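Local coordinates for hypothetical protein, haloacid dehalogenase-like hydrolase (Bacillus subtilis, PDB 1NRW) that removes phosphate in vitro from phosphorylated five- and six-carbon sugars and nucleoside monophosphates, and less readily from FMN, as a magnesium-dependent phosphatase of the HAD superfamily, at residues S66-A70 with S211-K217; H82-K87 with I170-I175; G239-K245 with N259-I264. One frame throughout, in Å; residues are numbered along the deposited sequence. Where two conformers were deposited one is given.

Contact 1: S66-A70 with S211-K217; sequences SANGA and SSRKASK. With PO4 (phosphate ion), chain B.
Asn68 and Gly69 pack against Ser211, Ala215 and Ser216 where the core sheet of this HAD-fold phosphatase meets its cap, and the segment 211-217 ends in Lys217, a phosphate-binding residue of the active site. The direct polar link is the amide of Asn68: ND2 donates to Ser211 OG at 3.0 Å, with the hydroxyl lying close to the amide plane. Ser211 OG in turn donates to Ala215 O at 2.7 Å, across the type I turn that runs from Ser212 to Ala215. With CG anti to the backbone N (chi1 -167°), the other end of the Asn68 amide reaches a water that OD1 accepts from and that in turn accepts from Lys217 N, at the start of helix 217-227. A second water bridges Gly69 O and Lys214 O. Packing is close between the backbones, where Gly69 CA approaches Ser216 O at 3.5 Å in a CA-H...O contact. Ala70 CB and Ala215 CB meet at 3.7 Å. Extended beyond CG, Lys217 crosses Asn68 at about a right angle and also pairs with Asp10, while its NZ donates to phosphate O2 at 2.8 Å.

Contact 2: H82-K87 with I170-I175; sequences HETIDK and IDFYNI
Segments 82-87 and 170-175 run 90° apart end to end, and where Ile85 meets Phe172 a direct backbone bond joins them, Ile85 N to Phe172 O at 2.9 Å, nearly straight at 163°. Waters extend this junction: one donates to both Glu83 O and Tyr173 O, another joins Ile85 O to Phe172 N. Thr84 CG2 lodges between Asp171 CB, 3.6 Å away, and Tyr173 CE1. On the buried side Ile85 sets its CB against Phe172 CB and its CD1 against Ile175 CD1, 4.1 Å apart. Lys87 lays CG at the edge of the Phe172 ring; the bend at its last torsion (chi4 58°) brings NZ to Ile170 O in a weak 3.3 Å hydrogen bond. A water accepts from that NZ and donates to Asp171 OD1, bridging charges too far apart for a salt bridge. The contact thus joins the linker between strand 79-82 of the core sheet and helix 87-99 to strand 172-178 of the cap sheet, where Tyr173 and Asn174 form a classic beta bulge opposite Phe107 of strand 103-108 and Ile175 packs on helix 87-99.

Contact 3: G239-K245 with N259-I264; sequences GDSLNDK and NAREDI. With CA (calcium ion), chain D.
The metal site of the phosphatase is built on the loop after strand 235-239, and here that loop rests on the start of helix 262-267. Asp240 OD1 and Ser241 OG each bind the calcium ion at 2.5 Å, and a water on the metal also donates to Asp240 OD2. Asp10 OD2 and Asp12 O are among the atoms that complete the site, and Asp240 OD1 also takes a hydrogen bond from Thr14 OG1. While its carboxylate faces the ion, the backbone of Asp240 faces the other segment: Arg261 N donates to Asp240 O at 2.9 Å, almost straight (169°) and in the carbonyl plane. Ala260 CB packs against Asp240 CA beside this bond. In the HAD fold this is the acidic loop known as motif IV, at the C-terminal end of a central strand, and Asp244 holds its backbone. Asp244 OD2 accepts from Ser241 N at 3.2 Å, approached from above the carboxylate plane, and more weakly from Asp240 N, while OD1 forms a salt bridge with Lys217. Across the contact, Leu242 CB lies over one face of the Arg261 guanidinium, 3.6 Å from NE. The bend at chi3 (49°) turns that group back to grip Asp263 side-on, NH2 to OD2 at 2.6 Å and NE to OD1 at a longer 3.2 Å, both oxygens using their syn lone pairs. Such pairing probably holds the guanidinium in place under the leucine. Ile264 reaches inward from the helix, its CG2 near Gly239 O, and its CD1 touches Ser241 O at 3.3 Å and Lys245 CB at 4.0 Å.

From the N terminus, the chain first lays down the loop 66-70, then the 82-87 linker that leads away from the core sheet. Contact 2 closes first, when 170-175 returns to that linker; contact 1 closes around it at 211-217, so contact 2 is nested inside the larger loop. The two touch, with Ala70 O and Glu83 N 2.7 Å apart, and lie on neighbouring strands of the cap sheet, 207-212 for contact 1 and 172-178 for contact 2. Contact 3 follows in series, a short loop within the core between strand 235-239 and helix 262-267. Its centre is about 17 Å from that of contact 1, to which the Lys217-Asp244 salt bridge ties it, and about 25 Å from that of contact 2.

Contact 1: S66-A70 with S211-K217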
loop_
_atom_site.group_PDB
_atom_site.type_symbol
_atom_site.label_atom_id
_atom_site.label_comp_id
_atom_site.label_asym_id
_atom_site.label_seq_id
_atom_site.Cartn_x
_atom_site.Cartn_y
_atom_site.Cartn_z
ATOM N N SER A 66 1.474 -0.541 6.996
ATOM C CA SER A 66 0.322 0.038 6.315
ATOM C C SER A 66 0.434 1.547 6.159
ATOM O O SER A 66 1.375 2.161 6.649
ATOM C CB SER A 66 -0.966 -0.324 7.071
ATOM O OG SER A 66 -0.932 0.116 8.416
ATOM N N ALA A 67 -0.528 2.136 5.458
ATOM C CA ALA A 67 -0.536 3.575 5.239
ATOM C C ALA A 67 0.781 4.077 4.646
ATOM O O ALA A 67 1.311 5.117 5.048
ATOM C CB ALA A 67 -0.846 4.296 6.544
ATOM N N ASN A 68 1.302 3.322 3.684
ATOM C CA ASN A 68 2.527 3.682 2.985
ATOM C C ASN A 68 3.756 3.775 3.887
ATOM O O ASN A 68 4.654 4.579 3.636
ATOM C CB ASN A 68 2.329 5.014 2.245
ATOM C CG ASN A 68 3.433 5.296 1.245
ATOM O OD1 ASN A 68 3.804 4.423 0.459
ATOM N ND2 ASN A 68 3.954 6.520 1.255
ATOM N N GLY A 69 3.799 2.955 4.930
ATOM C CA GLY A 69 4.952 2.974 5.813
ATOM C C GLY A 69 4.789 3.879 7.017
ATOM O O GLY A 69 5.732 4.072 7.787
ATOM N N ALA A 70 3.599 4.442 7.184
ATOM C CA ALA A 70 3.337 5.310 8.326
ATOM C C ALA A 70 2.980 4.488 9.560
ATOM O O ALA A 70 3.124 4.958 10.691
ATOM C CB ALA A 70 2.189 6.274 8.005
ATOM N N SER A 211 2.278 10.979 2.456
ATOM C CA SER A 211 2.459 10.608 3.854
ATOM C C SER A 211 3.603 11.481 4.361
ATOM O O SER A 211 4.169 12.261 3.591
ATOM C CB SER A 211 2.805 9.119 3.978
ATOM O OG SER A 211 3.906 8.779 3.158
ATOM N N SER A 212 3.938 11.371 5.641
ATOM C CA SER A 212 5.018 12.190 6.177
ATOM C C SER A 212 6.361 11.782 5.573
ATOM O O SER A 212 6.510 10.676 5.051
ATOM C CB SER A 212 5.070 12.074 7.698
ATOM O OG SER A 212 5.896 13.092 8.242
ATOM N N ARG A 213 7.338 12.684 5.645
ATOM C CA ARG A 213 8.663 12.425 5.094
ATOM C C ARG A 213 9.269 11.100 5.546
ATOM O O ARG A 213 9.900 10.404 4.754
ATOM C CB ARG A 213 9.619 13.566 5.464
ATOM C CG ARG A 213 11.023 13.403 4.892
ATOM C CD ARG A 213 10.987 13.298 3.371
ATOM N NE ARG A 213 12.312 13.089 2.794
ATOM C CZ ARG A 213 13.301 13.977 2.841
ATOM N NH1 ARG A 213 13.122 15.148 3.441
ATOM N NH2 ARG A 213 14.475 13.692 2.292
ATOM N N LYS A 214 9.086 10.757 6.817
ATOM C CA LYS A 214 9.642 9.520 7.352
ATOM C C LYS A 214 8.736 8.312 7.176
ATOM O O LYS A 214 9.027 7.237 7.693
ATOM C CB LYS A 214 9.988 9.680 8.832
ATOM C CG LYS A 214 11.126 10.656 9.100
ATOM C CD LYS A 214 11.529 10.613 10.570
ATOM C CE LYS A 214 12.626 11.620 10.881
ATOM N NZ LYS A 214 12.166 13.018 10.641
ATOM N N ALA A 215 7.637 8.491 6.448
ATOM C CA ALA A 215 6.714 7.390 6.203
ATOM C C ALA A 215 6.768 6.938 4.743
ATOM O O ALA A 215 6.199 7.580 3.863
ATOM C CB ALA A 215 5.285 7.804 6.565
ATOM N N SER A 216 7.483 5.848 4.490
ATOM C CA SER A 216 7.575 5.274 3.150
ATOM C C SER A 216 7.760 3.777 3.371
ATOM O O SER A 216 8.177 3.353 4.452
ATOM C CB SER A 216 8.754 5.860 2.357
ATOM O OG SER A 216 10.012 5.415 2.843
ATOM N N LYS A 217 7.438 2.962 2.372
ATOM C CA LYS A 217 7.587 1.526 2.559
ATOM C C LYS A 217 9.039 1.164 2.848
ATOM O O LYS A 217 9.309 0.287 3.663
ATOM C CB LYS A 217 7.073 0.764 1.332
ATOM C CG LYS A 217 5.556 0.839 1.179
ATOM C CD LYS A 217 5.046 -0.119 0.108
ATOM C CE LYS A 217 3.529 -0.025 -0.041
ATOM N NZ LYS A 217 3.023 -1.032 -1.015
HETATM P P PO4 B . -0.586 -1.398 -2.413
HETATM O O1 PO4 B . 0.260 -2.114 -3.387
HETATM O O2 PO4 B . 0.274 -0.561 -1.538
HETATM O O3 PO4 B . -1.546 -0.535 -3.143
HETATM O O4 PO4 B . -1.321 -2.386 -1.590
HETATM O O HOH W 1 6.384 4.060 -0.191
HETATM O O HOH W 2 8.448 4.459 8.477
#

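Contact 2: H82-K87 with I170-I175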
loop_
_atom_site.group_PDB
_atom_site.type_symbol
_atom_site.label_atom_id
_atom_site.label_comp_id
_atom_site.label_asym_id
_atom_site.label_seq_id
_atom_site.Cartn_x
_atom_site.Cartn_y
_atom_site.Cartn_z
ATOM N N HIS A 82 3.737 4.626 14.582
ATOM C CA HIS A 82 2.805 5.443 13.815
ATOM C C HIS A 82 3.504 6.775 13.552
ATOM O O HIS A 82 3.984 7.448 14.465
ATOM C CB HIS A 82 1.406 5.561 14.480
ATOM C CG HIS A 82 1.356 6.331 15.765
ATOM N ND1 HIS A 82 0.373 6.111 16.706
ATOM C CD2 HIS A 82 2.105 7.353 16.239
ATOM C CE1 HIS A 82 0.519 6.963 17.704
ATOM N NE2 HIS A 82 1.563 7.729 17.445
ATOM N N GLU A 83 3.613 7.102 12.269
ATOM C CA GLU A 83 4.312 8.291 11.792
ATOM C C GLU A 83 3.243 9.163 11.166
ATOM O O GLU A 83 2.740 8.861 10.084
ATOM C CB GLU A 83 5.361 7.909 10.750
ATOM C CG GLU A 83 6.292 9.042 10.343
ATOM C CD GLU A 83 7.261 9.437 11.450
ATOM O OE1 GLU A 83 7.807 8.537 12.123
ATOM O OE2 GLU A 83 7.493 10.650 11.631
ATOM N N THR A 84 2.900 10.246 11.848
ATOM C CA THR A 84 1.847 11.133 11.380
ATOM C C THR A 84 2.265 12.331 10.549
ATOM O O THR A 84 3.412 12.781 10.590
ATOM C CB THR A 84 1.029 11.668 12.566
ATOM O OG1 THR A 84 1.885 12.436 13.424
ATOM C CG2 THR A 84 0.421 10.520 13.358
ATOM N N ILE A 85 1.302 12.836 9.787
ATOM C CA ILE A 85 1.492 14.019 8.956
ATOM C C ILE A 85 1.114 15.181 9.870
ATOM O O ILE A 85 0.071 15.133 10.530
ATOM C CB ILE A 85 0.515 14.030 7.751
ATOM C CG1 ILE A 85 0.790 12.840 6.833
ATOM C CG2 ILE A 85 0.641 15.348 6.981
ATOM C CD1 ILE A 85 -0.295 12.626 5.783
ATOM N N ASP A 86 1.956 16.208 9.927
ATOM C CA ASP A 86 1.673 17.376 10.757
ATOM C C ASP A 86 0.259 17.849 10.432
ATOM O O ASP A 86 -0.094 17.993 9.262
ATOM C CB ASP A 86 2.682 18.487 10.459
ATOM C CG ASP A 86 2.384 19.767 11.218
ATOM O OD1 ASP A 86 1.395 20.450 10.876
ATOM O OD2 ASP A 86 3.139 20.088 12.159
ATOM N N LYS A 87 -0.545 18.090 11.463
ATOM C CA LYS A 87 -1.928 18.514 11.263
ATOM C C LYS A 87 -2.137 19.747 10.392
ATOM O O LYS A 87 -3.094 19.803 9.623
ATOM C CB LYS A 87 -2.625 18.704 12.613
ATOM C CG LYS A 87 -3.014 17.389 13.266
ATOM C CD LYS A 87 -3.945 17.597 14.445
ATOM C CE LYS A 87 -4.449 16.266 14.982
ATOM N NZ LYS A 87 -3.333 15.377 15.405
ATOM N N ILE A 170 -7.320 12.411 16.403
ATOM C CA ILE A 170 -7.344 11.889 15.040
ATOM C C ILE A 170 -5.989 12.107 14.374
ATOM O O ILE A 170 -5.568 13.240 14.147
ATOM C CB ILE A 170 -8.443 12.564 14.189
ATOM C CG1 ILE A 170 -8.383 12.040 12.750
ATOM C CG2 ILE A 170 -8.277 14.071 14.223
ATOM C CD1 ILE A 170 -9.437 12.626 11.827
ATOM N N ASP A 171 -5.306 11.009 14.072
ATOM C CA ASP A 171 -3.999 11.079 13.438
ATOM C C ASP A 171 -4.129 10.843 11.941
ATOM O O ASP A 171 -4.919 10.010 11.501
ATOM C CB ASP A 171 -3.059 10.036 14.046
ATOM C CG ASP A 171 -2.785 10.288 15.518
ATOM O OD1 ASP A 171 -2.289 11.384 15.856
ATOM O OD2 ASP A 171 -3.065 9.389 16.336
ATOM N N PHE A 172 -3.349 11.590 11.170
ATOM C CA PHE A 172 -3.352 11.484 9.716
ATOM C C PHE A 172 -2.111 10.703 9.296
ATOM O O PHE A 172 -0.989 11.140 9.536
ATOM C CB PHE A 172 -3.333 12.885 9.102
ATOM C CG PHE A 172 -4.542 13.711 9.456
ATOM C CD1 PHE A 172 -5.767 13.467 8.846
ATOM C CD2 PHE A 172 -4.464 14.707 10.426
ATOM C CE1 PHE A 172 -6.904 14.204 9.195
ATOM C CE2 PHE A 172 -5.591 15.449 10.785
ATOM C CZ PHE A 172 -6.816 15.197 10.168
ATOM N N TYR A 173 -2.319 9.549 8.666
ATOM C CA TYR A 173 -1.200 8.708 8.250
ATOM C C TYR A 173 -0.864 8.763 6.769
ATOM O O TYR A 173 0.302 8.843 6.395
ATOM C CB TYR A 173 -1.470 7.247 8.619
ATOM C CG TYR A 173 -1.724 7.004 10.086
ATOM C CD1 TYR A 173 -0.874 7.530 11.061
ATOM C CD2 TYR A 173 -2.806 6.232 10.502
ATOM C CE1 TYR A 173 -1.101 7.290 12.417
ATOM C CE2 TYR A 173 -3.042 5.985 11.850
ATOM C CZ TYR A 173 -2.186 6.517 12.802
ATOM O OH TYR A 173 -2.420 6.268 14.134
ATOM N N ASN A 174 -1.887 8.705 5.922
ATOM C CA ASN A 174 -1.666 8.699 4.483
ATOM C C ASN A 174 -2.887 9.331 3.832
ATOM O O ASN A 174 -4.013 9.133 4.292
ATOM C CB ASN A 174 -1.481 7.240 4.020
ATOM C CG ASN A 174 -0.966 7.114 2.590
ATOM O OD1 ASN A 174 -0.210 7.953 2.104
ATOM N ND2 ASN A 174 -1.355 6.026 1.920
ATOM N N ILE A 175 -2.651 10.114 2.787
ATOM C CA ILE A 175 -3.730 10.766 2.059
ATOM C C ILE A 175 -3.626 10.382 0.594
ATOM O O ILE A 175 -2.602 10.625 -0.053
ATOM C CB ILE A 175 -3.650 12.305 2.178
ATOM C CG1 ILE A 175 -3.787 12.718 3.646
ATOM C CG2 ILE A 175 -4.762 12.951 1.347
ATOM C CD1 ILE A 175 -3.544 14.208 3.900
HETATM O O HOH W 3 2.507 9.821 7.550
HETATM O O HOH W 4 -1.698 13.791 12.240
HETATM O O HOH W 5 -1.295 13.652 14.774
#

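Contact 3: G239-K245 with N259-I264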
loop_
_atom_site.group_PDB
_atom_site.type_symbol
_atom_site.label_atom_id
_atom_site.label_comp_id
_atom_site.label_asym_id
_atom_site.label_seq_id
_atom_site.Cartn_x
_atom_site.Cartn_y
_atom_site.Cartn_z
ATOM N N GLY A 239 7.537 -6.259 -5.176
ATOM C CA GLY A 239 6.391 -5.409 -5.471
ATOM C C GLY A 239 6.215 -5.166 -6.961
ATOM O O GLY A 239 7.070 -5.560 -7.759
ATOM N N ASP A 240 5.118 -4.506 -7.337
ATOM C CA ASP A 240 4.824 -4.222 -8.743
ATOM C C ASP A 240 4.624 -2.740 -9.035
ATOM O O ASP A 240 4.833 -2.292 -10.158
ATOM C CB ASP A 240 3.538 -4.939 -9.172
ATOM C CG ASP A 240 2.309 -4.392 -8.463
ATOM O OD1 ASP A 240 2.363 -4.318 -7.227
ATOM O OD2 ASP A 240 1.302 -4.037 -9.122
ATOM N N SER A 241 4.212 -1.988 -8.019
ATOM C CA SER A 241 3.893 -0.577 -8.192
ATOM C C SER A 241 4.920 0.461 -7.741
ATOM O O SER A 241 5.849 0.170 -6.991
ATOM C CB SER A 241 2.546 -0.309 -7.529
ATOM O OG SER A 241 2.520 -0.902 -6.243
ATOM N N LEU A 242 4.717 1.693 -8.195
ATOM C CA LEU A 242 5.634 2.786 -7.900
ATOM C C LEU A 242 5.892 3.035 -6.419
ATOM O O LEU A 242 7.005 3.399 -6.045
ATOM C CB LEU A 242 5.143 4.076 -8.570
ATOM C CG LEU A 242 6.099 5.271 -8.495
ATOM C CD1 LEU A 242 7.455 4.891 -9.080
ATOM C CD2 LEU A 242 5.494 6.462 -9.238
ATOM N N ASN A 243 4.881 2.838 -5.575
ATOM C CA ASN A 243 5.050 3.051 -4.142
ATOM C C ASN A 243 5.955 2.004 -3.485
ATOM O O ASN A 243 6.272 2.104 -2.298
ATOM C CB ASN A 243 3.679 3.104 -3.447
ATOM C CG ASN A 243 2.853 1.841 -3.657
ATOM O OD1 ASN A 243 2.977 1.165 -4.677
ATOM N ND2 ASN A 243 1.979 1.535 -2.694
ATOM N N ASP A 244 6.373 1.002 -4.257
ATOM C CA ASP A 244 7.252 -0.044 -3.737
ATOM C C ASP A 244 8.723 0.249 -4.010
ATOM O O ASP A 244 9.604 -0.422 -3.469
ATOM C CB ASP A 244 6.930 -1.406 -4.363
ATOM C CG ASP A 244 5.534 -1.887 -4.050
ATOM O OD1 ASP A 244 5.041 -1.610 -2.933
ATOM O OD2 ASP A 244 4.943 -2.570 -4.917
ATOM N N LYS A 245 8.989 1.239 -4.856
ATOM C CA LYS A 245 10.360 1.576 -5.226
ATOM C C LYS A 245 11.310 1.698 -4.038
ATOM O O LYS A 245 12.365 1.055 -4.012
ATOM C CB LYS A 245 10.379 2.870 -6.042
ATOM C CG LYS A 245 11.758 3.287 -6.529
ATOM C CD LYS A 245 11.671 4.563 -7.357
ATOM C CE LYS A 245 13.048 5.106 -7.691
ATOM N NZ LYS A 245 13.848 4.138 -8.486
ATOM N N ASN A 259 4.183 -8.570 -13.478
ATOM C CA ASN A 259 3.242 -7.547 -13.936
ATOM C C ASN A 259 3.641 -6.156 -13.456
ATOM O O ASN A 259 2.853 -5.212 -13.543
ATOM C CB ASN A 259 1.835 -7.866 -13.412
ATOM C CG ASN A 259 1.812 -8.103 -11.904
ATOM O OD1 ASN A 259 2.440 -9.033 -11.402
ATOM N ND2 ASN A 259 1.082 -7.258 -11.180
ATOM N N ALA A 260 4.863 -6.025 -12.950
ATOM C CA ALA A 260 5.336 -4.747 -12.431
ATOM C C ALA A 260 5.518 -3.668 -13.487
ATOM O O ALA A 260 5.645 -3.954 -14.681
ATOM C CB ALA A 260 6.653 -4.946 -11.673
ATOM N N ARG A 261 5.511 -2.422 -13.022
ATOM C CA ARG A 261 5.722 -1.262 -13.877
ATOM C C ARG A 261 7.145 -1.383 -14.399
ATOM O O ARG A 261 7.996 -1.988 -13.745
ATOM C CB ARG A 261 5.606 0.028 -13.061
ATOM C CG ARG A 261 4.210 0.371 -12.583
ATOM C CD ARG A 261 4.286 1.409 -11.467
ATOM N NE ARG A 261 5.135 2.551 -11.805
ATOM C CZ ARG A 261 4.760 3.573 -12.571
ATOM N NH1 ARG A 261 3.539 3.607 -13.091
ATOM N NH2 ARG A 261 5.605 4.570 -12.807
ATOM N N GLU A 262 7.410 -0.801 -15.562
ATOM C CA GLU A 262 8.746 -0.866 -16.139
ATOM C C GLU A 262 9.832 -0.270 -15.250
ATOM O O GLU A 262 10.938 -0.804 -15.194
ATOM C CB GLU A 262 8.766 -0.187 -17.511
ATOM C CG GLU A 262 7.960 -0.936 -18.558
ATOM C CD GLU A 262 8.324 -2.409 -18.619
ATOM O OE1 GLU A 262 9.518 -2.721 -18.817
ATOM O OE2 GLU A 262 7.417 -3.255 -18.466
ATOM N N ASP A 263 9.539 0.826 -14.553
ATOM C CA ASP A 263 10.557 1.416 -13.691
ATOM C C ASP A 263 10.881 0.529 -12.494
ATOM O O ASP A 263 12.006 0.545 -11.993
ATOM C CB ASP A 263 10.158 2.821 -13.215
ATOM C CG ASP A 263 8.742 2.886 -12.686
ATOM O OD1 ASP A 263 8.285 1.908 -12.060
ATOM O OD2 ASP A 263 8.094 3.933 -12.887
ATOM N N ILE A 264 9.904 -0.247 -12.033
ATOM C CA ILE A 264 10.145 -1.149 -10.914
ATOM C C ILE A 264 11.004 -2.318 -11.404
ATOM O O ILE A 264 11.939 -2.740 -10.725
ATOM C CB ILE A 264 8.818 -1.684 -10.314
ATOM C CG1 ILE A 264 8.091 -0.552 -9.579
ATOM C CG2 ILE A 264 9.101 -2.838 -9.339
ATOM C CD1 ILE A 264 8.858 0.010 -8.383
HETATM CA CA CA D . 1.054 -2.871 -5.663
HETATM O O HOH W 6 -0.562 -2.681 -7.546
#